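PDB 4M0X: chloromuconate cycloisomerase from Rhodococcus opacus, which is a manganese-binding member of the enolase superfamily, joining an enolase-like N-terminal domain to a TIM-barrel-like C-terminal domain. Local coordinates for residues Met8-Val13 with Val34-Arg39; Ile47-Thr52 with Pro301-Met306; Phe141-Ala146 with Ser177-Asp182; Lys165-Ala170 with Ile194-Gly199. All coordinates share one frame; numbering follows the deposited sequence.

How the contacts relate
Contacts 2 and 4 are buried, whereas contacts 1 and 3 are only partly so and sit on opposite sides of the chain's centre, with their own centres about 37 Å apart. Contacts 1 and 2 share the N-terminal antiparallel sheet: strand 27-40 pairs with 5-17 in contact 1 and with 45-51, the strand that contact 2 brings onto the barrel domain. Contacts 3 and 4 touch each other around strand 163-167 and helix 173-183. The chemistry follows the place: backbone bonds and aliphatic packing in contact 1, a carboxylate at a helix start in contact 2, an arginine under a loop in contact 3, and lysines, aspartate and manganese in contact 4.

Contact 1 (Met8-Val13 with Val34-Arg39); sequences MSATIV and VLVRVR
Leu35 and Thr11 bond to each other through both of their backbone groups: Leu35 N gives to Thr11 O at 2.7 Å, and Thr11 N gives to Leu35 O at 3.2 Å. Further along, Arg37 N donates to Ser9 O over 2.9 Å; the return bond from Ser9 N to Arg37 O is less surely placed. Together they make two hydrogen-bonded antiparallel pairs in a row, separated by the non-hydrogen-bonded pair Ala10 and Val36.

A water sits over the face that carries Ser9, Thr11, Leu35 and Arg37. It donates to Leu35 O at 2.7 Å, so that carbonyl serves two donors, and it is also hydrogen-bonded to Ser9 OG at 2.7 Å and to Thr11 OG1 at 2.8 Å. The two hydroxyls converge on it because Ser9 OG stands between its own backbone N and carbonyl carbon (chi1 69°), while Thr11 OG1 lies beside its backbone N (chi1 -57°). Arg37 lays its CB against Ser9 OG, then bends away at chi3 to form salt bridges with Glu362 and Glu45. At the far end of this pairing, the Val13 and Leu35 side chains lie side by side, CG2 of Val13 4.2 Å from CB of Leu35.

The other face, with Met8, Ala10, Ile12, Val34, Val36 and Val38, carries apolar side chains. Ala10 CB rests on Val34 CG1 at 3.7 Å and is flanked by Val36 CG2, while the Met8 side chain slants across Val36, CG to CG1 4.0 Å.

Helices 63-74 and 101-118 cover that apolar face, helix 362-368 packs on Val13, Leu35 and Arg37, and strand 45-51 pairs with the far edge of strand 27-40.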
loop_
_atom_site.group_PDB
_atom_site.type_symbol
_atom_site.label_atom_id
_atom_site.label_comp_id
_atom_site.label_asym_id
_atom_site.label_seq_id
_atom_site.Cartn_x
_atom_site.Cartn_y
_atom_site.Cartn_z
ATOM N N MET A 8 -12.518 -38.773 32.537
ATOM C CA MET A 8 -11.364 -37.987 32.168
ATOM C C MET A 8 -10.847 -37.365 33.446
ATOM O O MET A 8 -11.565 -36.617 34.107
ATOM C CB MET A 8 -11.730 -36.908 31.152
ATOM C CG MET A 8 -10.595 -35.921 30.890
ATOM S SD MET A 8 -10.975 -34.692 29.632
ATOM C CE MET A 8 -12.274 -33.718 30.388
ATOM N N SER A 9 -9.611 -37.703 33.796
ATOM C CA SER A 9 -8.919 -37.117 34.948
ATOM C C SER A 9 -7.755 -36.217 34.500
ATOM O O SER A 9 -7.121 -36.455 33.455
ATOM C CB SER A 9 -8.387 -38.219 35.835
ATOM O OG SER A 9 -7.327 -38.876 35.169
ATOM N N ALA A 10 -7.478 -35.190 35.296
ATOM C CA ALA A 10 -6.374 -34.272 35.050
ATOM C C ALA A 10 -5.512 -34.113 36.328
ATOM O O ALA A 10 -5.923 -33.459 37.304
ATOM C CB ALA A 10 -6.909 -32.932 34.567
ATOM N N THR A 11 -4.328 -34.713 36.305
ATOM C CA THR A 11 -3.466 -34.827 37.480
ATOM C C THR A 11 -2.157 -34.075 37.273
ATOM O O THR A 11 -1.411 -34.348 36.299
ATOM C CB THR A 11 -3.016 -36.279 37.690
ATOM O OG1 THR A 11 -4.155 -37.145 37.812
ATOM C CG2 THR A 11 -2.105 -36.385 38.902
ATOM N N ILE A 12 -1.868 -33.178 38.214
ATOM C CA ILE A 12 -0.662 -32.366 38.209
ATOM C C ILE A 12 0.567 -33.250 38.584
ATOM O O ILE A 12 0.595 -33.884 39.644
ATOM C CB ILE A 12 -0.872 -31.125 39.118
ATOM C CG1 ILE A 12 -2.070 -30.304 38.622
ATOM C CG2 ILE A 12 0.345 -30.223 39.193
ATOM C CD1 ILE A 12 -2.646 -29.348 39.666
ATOM N N VAL A 13 1.555 -33.316 37.691
ATOM C CA VAL A 13 2.751 -34.137 37.905
ATOM C C VAL A 13 4.037 -33.299 37.927
ATOM O O VAL A 13 4.212 -32.370 37.119
ATOM C CB VAL A 13 2.897 -35.177 36.783
ATOM C CG1 VAL A 13 4.181 -35.994 36.980
ATOM C CG2 VAL A 13 1.655 -36.026 36.669
ATOM N N VAL A 34 0.235 -31.250 33.542
ATOM C CA VAL A 34 -0.999 -31.873 33.932
ATOM C C VAL A 34 -1.070 -33.116 33.058
ATOM O O VAL A 34 -0.995 -33.008 31.828
ATOM C CB VAL A 34 -2.218 -30.938 33.698
ATOM C CG1 VAL A 34 -3.511 -31.601 34.143
ATOM C CG2 VAL A 34 -2.049 -29.625 34.447
ATOM N N LEU A 35 -1.184 -34.301 33.648
ATOM C CA LEU A 35 -1.426 -35.480 32.795
ATOM C C LEU A 35 -2.919 -35.778 32.593
ATOM O O LEU A 35 -3.620 -36.075 33.548
ATOM C CB LEU A 35 -0.685 -36.731 33.283
ATOM C CG LEU A 35 -0.985 -37.827 32.266
ATOM C CD1 LEU A 35 0.178 -37.986 31.314
ATOM C CD2 LEU A 35 -1.344 -39.146 32.915
ATOM N N VAL A 36 -3.408 -35.676 31.359
ATOM C CA VAL A 36 -4.843 -35.931 31.093
ATOM C C VAL A 36 -5.077 -37.367 30.675
ATOM O O VAL A 36 -4.248 -37.959 29.972
ATOM C CB VAL A 36 -5.445 -34.981 30.069
ATOM C CG1 VAL A 36 -6.792 -35.507 29.562
ATOM C CG2 VAL A 36 -5.621 -33.617 30.701
ATOM N N ARG A 37 -6.183 -37.935 31.157
ATOM C CA ARG A 37 -6.520 -39.314 30.856
ATOM C C ARG A 37 -7.939 -39.415 30.464
ATOM O O ARG A 37 -8.823 -38.836 31.103
ATOM C CB ARG A 37 -6.284 -40.205 32.047
ATOM C CG ARG A 37 -4.812 -40.446 32.269
ATOM C CD ARG A 37 -4.654 -41.003 33.658
ATOM N NE ARG A 37 -4.719 -42.455 33.639
ATOM C CZ ARG A 37 -4.686 -43.201 34.725
ATOM N NH1 ARG A 37 -4.621 -42.608 35.912
ATOM N NH2 ARG A 37 -4.741 -44.516 34.604
ATOM N N VAL A 38 -8.153 -40.139 29.382
ATOM C CA VAL A 38 -9.472 -40.272 28.812
ATOM C C VAL A 38 -9.671 -41.769 28.755
ATOM O O VAL A 38 -8.852 -42.461 28.156
ATOM C CB VAL A 38 -9.563 -39.615 27.406
ATOM C CG1 VAL A 38 -11.009 -39.511 26.963
ATOM C CG2 VAL A 38 -8.979 -38.212 27.413
ATOM N N ARG A 39 -10.698 -42.262 29.444
ATOM C CA ARG A 39 -11.065 -43.679 29.417
ATOM C C ARG A 39 -12.396 -43.751 28.671
ATOM O O ARG A 39 -13.246 -42.883 28.872
ATOM C CB ARG A 39 -11.154 -44.252 30.845
ATOM C CG ARG A 39 -11.253 -45.775 30.972
HETATM O O HOH W 1 -4.901 -37.706 35.203
#

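Contact 2 (Ile47-Thr52 with Pro301-Met306); sequences IGEAVT and PESSVM
Glu49 and Ser303 are joined by hydrogen bonds at the start of the helix. Ser303 N reaches the syn lone pair of Glu49 OE2 at 2.7 Å, nearly straight at 177°. Met306 N comes to Glu49 OE1 at 2.7 Å from above the carboxylate plane; these two N-H groups engage both oxygens of the buried carboxylate and hold its rotation. Ser303 OG is modelled as a donor to OE1 too, but implausibly close, so that bond is doubtful in detail. Ser303 OG in turn accepts from Val305 N at 3.2 Å, the capping bond of an N-cap serine. The extended Glu49 chain delivers its carboxylate to the start of helix 304-316, whose dipole would be expected to favour the negative charge.

Packing continues along the strand. The Ile47 and Val305 side chains cross at about a right angle, CD1 of the first 3.9 Å from CG1 of the second. Met306 CB lies against Glu49 CG at 3.7 Å. Beyond, both Val51 methyls make van der Waals contact with Pro301 O, and CG1 also meets Glu302 CB.

Strand 45-51 of the N-terminal domain thus docks on the loop after barrel strand 294-297 and the helix it leads into, the interdomain seam characteristic of the enolase superfamily.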
loop_
_atom_site.group_PDB
_atom_site.type_symbol
_atom_site.label_atom_id
_atom_site.label_comp_id
_atom_site.label_asym_id
_atom_site.label_seq_id
_atom_site.Cartn_x
_atom_site.Cartn_y
_atom_site.Cartn_z
ATOM N N ILE A 47 -3.802 -40.755 26.686
ATOM C CA ILE A 47 -3.131 -39.778 27.546
ATOM C C ILE A 47 -2.742 -38.509 26.771
ATOM O O ILE A 47 -2.380 -38.560 25.601
ATOM C CB ILE A 47 -1.904 -40.404 28.258
ATOM C CG1 ILE A 47 -0.916 -40.991 27.252
ATOM C CG2 ILE A 47 -2.349 -41.508 29.204
ATOM C CD1 ILE A 47 0.416 -41.395 27.869
ATOM N N GLY A 48 -2.870 -37.365 27.425
ATOM C CA GLY A 48 -2.382 -36.101 26.897
ATOM C C GLY A 48 -1.588 -35.392 27.988
ATOM O O GLY A 48 -1.667 -35.747 29.180
ATOM N N GLU A 49 -0.822 -34.385 27.589
ATOM C CA GLU A 49 -0.076 -33.600 28.536
ATOM C C GLU A 49 -0.420 -32.123 28.332
ATOM O O GLU A 49 -0.536 -31.657 27.203
ATOM C CB GLU A 49 1.407 -33.917 28.334
ATOM C CG GLU A 49 2.412 -32.834 28.671
ATOM C CD GLU A 49 3.862 -33.315 28.545
ATOM O OE1 GLU A 49 4.114 -34.400 28.028
ATOM O OE2 GLU A 49 4.776 -32.606 28.973
ATOM N N ALA A 50 -0.652 -31.396 29.419
ATOM C CA ALA A 50 -0.567 -29.928 29.363
ATOM C C ALA A 50 0.793 -29.461 29.921
ATOM O O ALA A 50 1.191 -29.817 31.036
ATOM C CB ALA A 50 -1.703 -29.274 30.120
ATOM N N VAL A 51 1.519 -28.677 29.153
ATOM C CA VAL A 51 2.802 -28.247 29.645
ATOM C C VAL A 51 3.095 -26.779 29.277
ATOM O O VAL A 51 2.532 -26.207 28.316
ATOM C CB VAL A 51 3.913 -29.242 29.191
ATOM C CG1 VAL A 51 4.138 -29.158 27.682
ATOM C CG2 VAL A 51 5.196 -29.074 30.002
ATOM N N THR A 52 3.984 -26.190 30.058
ATOM C CA THR A 52 4.226 -24.772 30.045
ATOM C C THR A 52 5.726 -24.558 30.293
ATOM O O THR A 52 6.365 -25.378 30.954
ATOM C CB THR A 52 3.369 -24.152 31.144
ATOM O OG1 THR A 52 2.441 -23.231 30.564
ATOM C CG2 THR A 52 4.196 -23.502 32.189
ATOM N N PRO A 301 9.308 -26.701 26.792
ATOM C CA PRO A 301 9.470 -28.093 26.425
ATOM C C PRO A 301 8.364 -28.915 27.057
ATOM O O PRO A 301 7.423 -28.367 27.616
ATOM C CB PRO A 301 10.848 -28.460 27.029
ATOM C CG PRO A 301 11.327 -27.234 27.744
ATOM C CD PRO A 301 10.113 -26.388 27.981
ATOM N N GLU A 302 8.497 -30.225 26.981
ATOM C CA GLU A 302 7.458 -31.135 27.419
ATOM C C GLU A 302 8.127 -32.457 27.807
ATOM O O GLU A 302 9.333 -32.667 27.546
ATOM C CB GLU A 302 6.413 -31.317 26.298
ATOM C CG GLU A 302 6.933 -31.803 24.938
ATOM C CD GLU A 302 8.157 -31.041 24.440
ATOM O OE1 GLU A 302 9.285 -31.583 24.585
ATOM O OE2 GLU A 302 7.999 -29.893 23.942
ATOM N N SER A 303 7.360 -33.329 28.449
ATOM C CA SER A 303 7.855 -34.619 28.823
ATOM C C SER A 303 7.755 -35.512 27.593
ATOM O O SER A 303 7.464 -35.033 26.492
ATOM C CB SER A 303 6.965 -35.167 29.903
ATOM O OG SER A 303 5.717 -35.449 29.316
ATOM N N SER A 304 7.950 -36.819 27.779
ATOM C CA SER A 304 7.799 -37.747 26.666
ATOM C C SER A 304 6.365 -37.949 26.196
ATOM O O SER A 304 6.161 -38.363 25.053
ATOM C CB SER A 304 8.463 -39.070 26.967
ATOM O OG SER A 304 9.866 -38.894 26.871
ATOM N N VAL A 305 5.383 -37.639 27.048
ATOM C CA VAL A 305 3.980 -37.760 26.639
ATOM C C VAL A 305 3.613 -36.856 25.437
ATOM O O VAL A 305 3.186 -37.369 24.389
ATOM C CB VAL A 305 3.004 -37.529 27.810
ATOM C CG1 VAL A 305 1.543 -37.690 27.358
ATOM C CG2 VAL A 305 3.332 -38.456 28.972
ATOM N N MET A 306 3.779 -35.534 25.584
ATOM C CA MET A 306 3.557 -34.565 24.497
ATOM C C MET A 306 4.683 -34.630 23.441
ATOM O O MET A 306 4.432 -34.500 22.231
ATOM C CB MET A 306 3.400 -33.137 25.076
ATOM C CG MET A 306 3.348 -31.965 24.075
ATOM S SD MET A 306 1.915 -31.913 22.971
ATOM C CE MET A 306 0.523 -31.797 24.106
HETATM O O HOH W 2 0.526 -37.828 24.189
#

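Contact 3 (Phe141-Ala146 with Ser177-Asp182); sequences FSAGSA and SRRVLD
Arg179 reaches from helix 173-183 to the loop at Ala143 and Gly144, and it carries most of this contact. From CB the chain sets out straight, with CG anti to the backbone N (chi1 175°), which brings CG alongside Ala146 CB at 4.0 Å. CD comes next and passes Gly144 O at 3.3 Å. There the chain bends (chi3 68°) and turns the guanidinium under the loop. NE and CZ lie beneath Ala143 O, which stands over one face of the flat group, 3.4 Å above its plane and displaced toward the rim. On the opposite face Val180 CG2 packs from the same helix, so the group is sandwiched between the loop's backbone and its own helix.

At the tip, NH1 makes a weak, bent hydrogen bond to Gly144 O at 3.2 Å (N-H...O 126°). It also donates to a water lying in the guanidinium plane at the edge, 3.0 Å away, and that water in turn donates a hydrogen bond to Ser142 O. NH2 lies about 4.0 Å from Ala143 CB, but its polar partners are elsewhere: a salt bridge with Asp176 and a hydrogen bond to Lys167 O.

One turn further along the helix, Asp182 CB adds a small apolar contact with Ala146 CB at 3.7 Å.

The loop joins strand 134-141 to helix 146-159, so the arginine links one beta-to-alpha loop of the barrel to the helix that follows the next strand, 163-167, an arrangement proper to a beta/alpha barrel, with the Ala143 side chain about 13 Å from the manganese.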
loop_
_atom_site.group_PDB
_atom_site.type_symbol
_atom_site.label_atom_id
_atom_site.label_comp_id
_atom_site.label_asym_id
_atom_site.label_seq_id
_atom_site.Cartn_x
_atom_site.Cartn_y
_atom_site.Cartn_z
ATOM N N PHE A 141 20.978 -24.584 24.944
ATOM C CA PHE A 141 21.604 -24.058 26.126
ATOM C C PHE A 141 20.648 -23.219 26.966
ATOM O O PHE A 141 19.780 -22.514 26.451
ATOM C CB PHE A 141 22.755 -23.171 25.728
ATOM C CG PHE A 141 23.762 -23.847 24.869
ATOM C CD1 PHE A 141 24.370 -25.029 25.290
ATOM C CD2 PHE A 141 24.127 -23.290 23.632
ATOM C CE1 PHE A 141 25.311 -25.651 24.493
ATOM C CE2 PHE A 141 25.084 -23.901 22.834
ATOM C CZ PHE A 141 25.678 -25.078 23.272
ATOM N N SER A 142 20.840 -23.303 28.272
ATOM C CA SER A 142 20.161 -22.483 29.249
ATOM C C SER A 142 20.808 -21.081 29.262
ATOM O O SER A 142 21.861 -20.868 28.627
ATOM C CB SER A 142 20.315 -23.174 30.600
ATOM O OG SER A 142 19.623 -22.488 31.609
ATOM N N ALA A 143 20.206 -20.127 29.976
ATOM C CA ALA A 143 20.816 -18.789 30.077
ATOM C C ALA A 143 21.993 -18.715 31.074
ATOM O O ALA A 143 22.487 -17.635 31.391
ATOM C CB ALA A 143 19.768 -17.728 30.381
ATOM N N GLY A 144 22.460 -19.869 31.540
ATOM C CA GLY A 144 23.577 -19.927 32.470
ATOM C C GLY A 144 24.788 -19.142 32.007
ATOM O O GLY A 144 24.762 -18.455 30.971
ATOM N N SER A 145 25.857 -19.252 32.776
ATOM C CA SER A 145 27.057 -18.511 32.486
ATOM C C SER A 145 27.733 -19.041 31.227
ATOM O O SER A 145 27.405 -20.131 30.781
ATOM C CB SER A 145 27.950 -18.619 33.691
ATOM O OG SER A 145 27.113 -18.532 34.832
ATOM N N ALA A 146 28.643 -18.262 30.640
ATOM C CA ALA A 146 29.351 -18.667 29.418
ATOM C C ALA A 146 30.417 -19.725 29.688
ATOM O O ALA A 146 30.944 -20.364 28.763
ATOM C CB ALA A 146 29.969 -17.467 28.732
ATOM N N SER A 177 24.471 -10.653 25.130
ATOM C CA SER A 177 25.045 -10.900 23.818
ATOM C C SER A 177 26.518 -11.123 23.888
ATOM O O SER A 177 27.069 -11.847 23.072
ATOM C CB SER A 177 24.776 -9.730 22.893
ATOM O OG SER A 177 23.385 -9.565 22.738
ATOM N N ARG A 178 27.171 -10.482 24.844
ATOM C CA ARG A 178 28.584 -10.749 25.068
ATOM C C ARG A 178 28.705 -12.212 25.545
ATOM O O ARG A 178 29.462 -13.002 24.984
ATOM C CB ARG A 178 29.161 -9.751 26.075
ATOM C CG ARG A 178 30.552 -9.251 25.727
ATOM C CD ARG A 178 31.637 -10.302 25.971
ATOM N NE ARG A 178 32.684 -10.237 24.947
ATOM C CZ ARG A 178 32.917 -11.175 24.029
ATOM N NH1 ARG A 178 32.198 -12.291 23.995
ATOM N NH2 ARG A 178 33.892 -11.005 23.145
ATOM N N ARG A 179 27.898 -12.575 26.538
ATOM C CA ARG A 179 27.828 -13.947 27.009
ATOM C C ARG A 179 27.685 -14.923 25.850
ATOM O O ARG A 179 28.397 -15.926 25.775
ATOM C CB ARG A 179 26.671 -14.125 27.999
ATOM C CG ARG A 179 26.445 -15.555 28.466
ATOM C CD ARG A 179 25.250 -15.648 29.395
ATOM N NE ARG A 179 23.969 -15.385 28.725
ATOM C CZ ARG A 179 23.211 -16.313 28.128
ATOM N NH1 ARG A 179 23.572 -17.601 28.099
ATOM N NH2 ARG A 179 22.062 -15.958 27.572
ATOM N N VAL A 180 26.772 -14.631 24.937
ATOM C CA VAL A 180 26.513 -15.572 23.852
ATOM C C VAL A 180 27.674 -15.586 22.870
ATOM O O VAL A 180 28.054 -16.655 22.375
ATOM C CB VAL A 180 25.159 -15.311 23.175
ATOM C CG1 VAL A 180 24.985 -16.154 21.928
ATOM C CG2 VAL A 180 24.060 -15.628 24.157
ATOM N N LEU A 181 28.247 -14.411 22.612
ATOM C CA LEU A 181 29.387 -14.313 21.705
ATOM C C LEU A 181 30.529 -15.146 22.267
ATOM O O LEU A 181 31.325 -15.710 21.509
ATOM C CB LEU A 181 29.836 -12.859 21.502
ATOM C CG LEU A 181 29.004 -11.882 20.649
ATOM C CD1 LEU A 181 29.417 -10.455 20.958
ATOM C CD2 LEU A 181 29.101 -12.126 19.156
ATOM N N ASP A 182 30.594 -15.229 23.596
ATOM C CA ASP A 182 31.630 -16.008 24.260
ATOM C C ASP A 182 31.544 -17.448 23.847
ATOM O O ASP A 182 32.521 -18.005 23.380
ATOM C CB ASP A 182 31.506 -15.922 25.774
ATOM C CG ASP A 182 32.381 -14.858 26.366
ATOM O OD1 ASP A 182 32.650 -13.841 25.676
ATOM O OD2 ASP A 182 32.802 -15.044 27.530
HETATM O O HOH W 3 21.768 -19.354 26.423
#

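Contact 4 (Lys165-Ala170 with Ile194-Gly199); sequences KFKMGA and IVDPNG. With MN (manganese (II) ion), chain C.
Phe166 turns a ring edge to Ile194 O, which lies near the ring plane; the Phe141 ring also meets this ring, their planes at about 50°, and Val180 and Val183 of helix 173-183 touch the Phe166 side chain. The carboxylate of Asp196 is gripped from several sides. Its OD2 binds manganese at 2.1 Å and receives weak salt-bridge hydrogen bonds from Lys167 NZ at 3.3 Å and Lys165 NZ at 3.5 Å. Its OD1 takes Asn198 N from above the carboxylate plane at 2.9 Å, closing an Asx turn, and a metal-bound water at 2.7 Å. The Asn198 amide gives a weak bond from ND2 to Met168 O.

Lys165 arrives at Asp196 fully extended, its CG resting on Ile194 CG2 and its NZ also paired with Glu325 and Glu222. Lys167 instead bends repeatedly to lie alongside the aspartate.

Backbone bonds between the parallel strands and just beyond them set the register: Phe166 N to Ile194 O, Asp196 N to Phe166 O, and Met168 N to Asp196 O at 2.9 Å. On the face away from the lysines, the Met168 side chain slants across Val195, SD 3.8 Å from CB.

Strands 163-167 and 192-196 with helix 173-183 form a beta-alpha-beta unit of the barrel, and Asp196, Glu222 and Asp247 bind manganese at or just past the C-terminal ends of successive strands, the metal site characteristic of the enolase superfamily.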
loop_
_atom_site.group_PDB
_atom_site.type_symbol
_atom_site.label_atom_id
_atom_site.label_comp_id
_atom_site.label_asym_id
_atom_site.label_seq_id
_atom_site.Cartn_x
_atom_site.Cartn_y
_atom_site.Cartn_z
ATOM N N LYS A 165 20.718 -23.721 20.121
ATOM C CA LYS A 165 19.873 -22.601 20.488
ATOM C C LYS A 165 20.395 -22.034 21.770
ATOM O O LYS A 165 20.727 -22.796 22.691
ATOM C CB LYS A 165 18.427 -23.067 20.695
ATOM C CG LYS A 165 17.398 -21.956 20.725
ATOM C CD LYS A 165 16.019 -22.586 20.724
ATOM C CE LYS A 165 14.954 -21.592 21.128
ATOM N NZ LYS A 165 13.747 -22.281 21.643
ATOM N N PHE A 166 20.462 -20.706 21.826
ATOM C CA PHE A 166 20.806 -19.989 23.042
ATOM C C PHE A 166 19.574 -19.342 23.608
ATOM O O PHE A 166 18.916 -18.531 22.933
ATOM C CB PHE A 166 21.835 -18.903 22.762
ATOM C CG PHE A 166 23.208 -19.424 22.564
ATOM C CD1 PHE A 166 24.054 -19.578 23.640
ATOM C CD2 PHE A 166 23.648 -19.768 21.306
ATOM C CE1 PHE A 166 25.330 -20.072 23.455
ATOM C CE2 PHE A 166 24.923 -20.240 21.106
ATOM C CZ PHE A 166 25.767 -20.401 22.181
ATOM N N LYS A 167 19.246 -19.701 24.843
ATOM C CA LYS A 167 18.061 -19.130 25.454
ATOM C C LYS A 167 18.534 -17.774 25.963
ATOM O O LYS A 167 19.644 -17.681 26.478
ATOM C CB LYS A 167 17.505 -20.044 26.555
ATOM C CG LYS A 167 15.988 -20.184 26.532
ATOM C CD LYS A 167 15.500 -21.488 25.875
ATOM C CE LYS A 167 14.296 -21.293 24.920
ATOM N NZ LYS A 167 13.404 -20.100 25.134
ATOM N N MET A 168 17.733 -16.725 25.747
ATOM C CA MET A 168 18.128 -15.328 26.071
ATOM C C MET A 168 17.028 -14.536 26.774
ATOM O O MET A 168 15.910 -15.015 26.950
ATOM C CB MET A 168 18.610 -14.576 24.808
ATOM C CG MET A 168 19.919 -15.127 24.262
ATOM S SD MET A 168 20.806 -14.236 22.968
ATOM C CE MET A 168 21.115 -12.674 23.765
ATOM N N GLY A 169 17.364 -13.322 27.190
ATOM C CA GLY A 169 16.380 -12.399 27.752
ATOM C C GLY A 169 16.321 -12.285 29.264
ATOM O O GLY A 169 15.472 -11.575 29.800
ATOM N N ALA A 170 17.207 -12.977 29.964
ATOM C CA ALA A 170 17.168 -12.960 31.423
ATOM C C ALA A 170 17.954 -11.794 32.026
ATOM O O ALA A 170 17.932 -11.597 33.244
ATOM C CB ALA A 170 17.656 -14.288 31.996
ATOM N N ILE A 194 20.321 -20.730 16.657
ATOM C CA ILE A 194 19.199 -19.856 16.909
ATOM C C ILE A 194 19.480 -19.079 18.184
ATOM O O ILE A 194 20.063 -19.625 19.106
ATOM C CB ILE A 194 17.931 -20.672 17.180
ATOM C CG1 ILE A 194 17.527 -21.447 15.941
ATOM C CG2 ILE A 194 16.793 -19.782 17.696
ATOM C CD1 ILE A 194 16.719 -22.678 16.273
ATOM N N VAL A 195 19.046 -17.820 18.251
ATOM C CA VAL A 195 18.929 -17.114 19.555
ATOM C C VAL A 195 17.472 -16.727 19.867
ATOM O O VAL A 195 16.750 -16.203 18.996
ATOM C CB VAL A 195 19.849 -15.872 19.650
ATOM C CG1 VAL A 195 21.304 -16.268 19.453
ATOM C CG2 VAL A 195 19.456 -14.820 18.641
ATOM N N ASP A 196 17.049 -17.005 21.099
ATOM C CA ASP A 196 15.659 -16.788 21.528
ATOM C C ASP A 196 15.493 -15.900 22.772
ATOM O O ASP A 196 15.501 -16.399 23.897
ATOM C CB ASP A 196 14.974 -18.122 21.776
ATOM C CG ASP A 196 13.482 -17.973 21.895
ATOM O OD1 ASP A 196 13.030 -16.819 21.826
ATOM O OD2 ASP A 196 12.763 -18.985 22.053
ATOM N N PRO A 197 15.357 -14.580 22.571
ATOM C CA PRO A 197 15.103 -13.630 23.638
ATOM C C PRO A 197 13.672 -13.691 24.177
ATOM O O PRO A 197 13.326 -12.931 25.063
ATOM C CB PRO A 197 15.301 -12.276 22.951
ATOM C CG PRO A 197 16.065 -12.562 21.711
ATOM C CD PRO A 197 15.616 -13.910 21.286
ATOM N N ASN A 198 12.823 -14.550 23.639
ATOM C CA ASN A 198 11.486 -14.685 24.178
ATOM C C ASN A 198 10.706 -13.393 24.083
ATOM O O ASN A 198 9.905 -13.068 24.957
ATOM C CB ASN A 198 11.543 -15.194 25.618
ATOM C CG ASN A 198 11.960 -16.661 25.696
ATOM O OD1 ASN A 198 11.193 -17.536 25.308
ATOM N ND2 ASN A 198 13.178 -16.938 26.193
ATOM N N GLY A 199 10.961 -12.653 23.010
ATOM C CA GLY A 199 10.250 -11.418 22.717
ATOM C C GLY A 199 10.501 -10.290 23.698
ATOM O O GLY A 199 9.724 -9.349 23.765
HETATM MN MN MN C . 10.794 -19.673 21.747
HETATM O O HOH W 4 10.406 -17.497 21.517
HETATM O O HOH W 5 9.756 -18.870 23.866
#